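Local coordinates for protein rubber oxygenase (Streptomyces sp., PDB 5O1L) that uses a non-covalently bound b-type heme to cleave the double bonds of poly(cis-1,4-isoprene) rubber with oxygen, yielding oligo-isoprenoids with keto and aldehyde ends, at residues A[239-242]-A[243-247]. Sequence-based numbering, arbitrary orientation.
Sequences MRKM and KQWGV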
loop_
_atom_site.group_PDB
_atom_site.type_symbol
_atom_site.label_atom_id
_atom_site.label_comp_id
_atom_site.label_asym_id
_atom_site.label_seq_id
_atom_site.Cartn_x
_atom_site.Cartn_y
_atom_site.Cartn_z
ATOM N N MET A 239 -6.038 -8.385 -5.770
ATOM C CA MET A 239 -6.545 -9.758 -6.002
ATOM C C MET A 239 -7.803 -9.701 -6.823
ATOM O O MET A 239 -7.971 -10.539 -7.759
ATOM C CB MET A 239 -6.730 -10.506 -4.683
ATOM C CG MET A 239 -7.178 -11.918 -4.865
ATOM S SD MET A 239 -6.049 -12.920 -5.890
ATOM C CE MET A 239 -4.553 -12.911 -4.892
ATOM N N ARG A 240 -8.726 -8.807 -6.498
ATOM C CA ARG A 240 -9.962 -8.713 -7.272
ATOM C C ARG A 240 -9.680 -8.444 -8.722
ATOM O O ARG A 240 -10.270 -9.103 -9.635
ATOM C CB ARG A 240 -10.920 -7.687 -6.725
ATOM C CG ARG A 240 -12.191 -7.493 -7.542
ATOM C CD ARG A 240 -13.130 -6.466 -6.892
ATOM N NE ARG A 240 -12.620 -5.077 -6.785
ATOM C CZ ARG A 240 -12.614 -4.138 -7.723
ATOM N NH1 ARG A 240 -13.051 -4.338 -8.966
ATOM N NH2 ARG A 240 -12.123 -2.952 -7.419
ATOM N N LYS A 241 -8.837 -7.509 -9.001
ATOM C CA LYS A 241 -8.567 -7.157 -10.406
ATOM C C LYS A 241 -7.829 -8.265 -11.122
ATOM O O LYS A 241 -8.179 -8.567 -12.315
ATOM C CB LYS A 241 -7.758 -5.891 -10.480
ATOM C CG LYS A 241 -8.458 -4.656 -10.041
ATOM C CD LYS A 241 -9.820 -4.404 -10.674
ATOM C CE LYS A 241 -9.748 -4.349 -12.202
ATOM N NZ LYS A 241 -11.087 -3.957 -12.732
ATOM N N MET A 242 -6.882 -8.952 -10.507
ATOM C CA MET A 242 -6.169 -10.024 -11.195
ATOM C C MET A 242 -7.173 -11.087 -11.604
ATOM O O MET A 242 -7.121 -11.629 -12.745
ATOM C CB MET A 242 -5.057 -10.627 -10.355
ATOM C CG MET A 242 -3.913 -9.654 -10.335
ATOM S SD MET A 242 -2.417 -10.432 -9.702
ATOM C CE MET A 242 -3.001 -10.922 -8.252
ATOM N N LYS A 243 -8.079 -11.451 -10.708
ATOM C CA LYS A 243 -9.043 -12.505 -10.990
ATOM C C LYS A 243 -9.933 -12.017 -12.096
ATOM O O LYS A 243 -10.211 -12.831 -13.038
ATOM C CB LYS A 243 -9.802 -12.967 -9.739
ATOM C CG LYS A 243 -8.902 -13.739 -8.815
ATOM C CD LYS A 243 -9.540 -14.103 -7.493
ATOM C CE LYS A 243 -8.872 -15.289 -6.862
ATOM N NZ LYS A 243 -9.555 -15.571 -5.564
ATOM N N GLN A 244 -10.395 -10.771 -12.066
ATOM C CA GLN A 244 -11.316 -10.256 -13.092
ATOM C C GLN A 244 -10.663 -10.318 -14.464
ATOM O O GLN A 244 -11.323 -10.627 -15.469
ATOM C CB GLN A 244 -11.735 -8.817 -12.816
ATOM C CG GLN A 244 -12.801 -8.261 -13.748
ATOM C CD GLN A 244 -13.044 -6.767 -13.526
ATOM O OE1 GLN A 244 -12.544 -6.165 -12.557
ATOM N NE2 GLN A 244 -13.746 -6.136 -14.456
ATOM N N TRP A 245 -9.378 -10.027 -14.551
ATOM C CA TRP A 245 -8.618 -10.040 -15.814
ATOM C C TRP A 245 -8.300 -11.406 -16.325
ATOM O O TRP A 245 -7.776 -11.498 -17.455
ATOM C CB TRP A 245 -7.297 -9.268 -15.627
ATOM C CG TRP A 245 -7.409 -7.795 -15.469
ATOM C CD1 TRP A 245 -8.491 -7.026 -15.664
ATOM C CD2 TRP A 245 -6.360 -6.924 -15.137
ATOM N NE1 TRP A 245 -8.176 -5.730 -15.434
ATOM C CE2 TRP A 245 -6.865 -5.626 -15.130
ATOM C CE3 TRP A 245 -5.013 -7.107 -14.823
ATOM C CZ2 TRP A 245 -6.037 -4.507 -14.833
ATOM C CZ3 TRP A 245 -4.214 -6.018 -14.534
ATOM C CH2 TRP A 245 -4.740 -4.737 -14.575
ATOM N N GLY A 246 -8.548 -12.447 -15.577
ATOM C CA GLY A 246 -8.202 -13.799 -15.955
ATOM C C GLY A 246 -6.789 -14.180 -15.732
ATOM O O GLY A 246 -6.285 -15.170 -16.249
ATOM N N VAL A 247 -6.101 -13.463 -14.868
ATOM C CA VAL A 247 -4.842 -13.977 -14.428
ATOM C C VAL A 247 -5.079 -15.333 -13.727
ATOM O O VAL A 247 -6.085 -15.447 -12.956
ATOM C CB VAL A 247 -4.150 -12.953 -13.467
ATOM C CG1 VAL A 247 -2.871 -13.533 -12.881
ATOM C CG2 VAL A 247 -3.959 -11.630 -14.158
HETATM O O HOH W 1 -10.570 -3.940 -15.400
#
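Met242 O receives Val247 N at 3.0 Å where helix 224-244 runs out, a clear example of how a Schellman motif closes an α-helix. The i to i+4 bonds persist to the last turn: Lys243 N reaches Met239 O, Gln244 N reaches Arg240 O, and Trp245 N meets Lys241 O at 2.9 Å. Gly246 then takes a positive phi of 80°, a value glycine adopts readily, and the chain folds back so that Gly246 N bonds to Lys243 O (3.1 Å) inside the longer i+5 to i bond from Val247 N to Met242 O. The apolar contact usual beside such a cap is made by Met242 CB and Val247 CB, 4.0 Å apart.

Side-chain polar contacts gather around Lys241. Its chain bends at both chi2 (-51°) and chi3 (-57°), bringing the ammonium alongside Gln244, where NZ donates to OE1 at 2.7 Å from above the carbonyl plane. NZ also bonds to Thr330 O and to a water that accepts a second bond from Trp245 NE1, so three oxygens grip the buried charge. A methionine in its place would probably leave Gln244 OE1 and Thr330 O without this donor and the bridging water held less firmly.

Met239 SD lies 3.8 Å from Lys243 CE, the two side chains crossing at an angle. Met242 and Trp245 press on Leu133 of helix 127-142, and Trp245 also meets Trp355 edge-to-face. The indole has a contact of another kind: Lys241 O lies over one face, offset toward the rim, 3.3 Å from Trp245 CG.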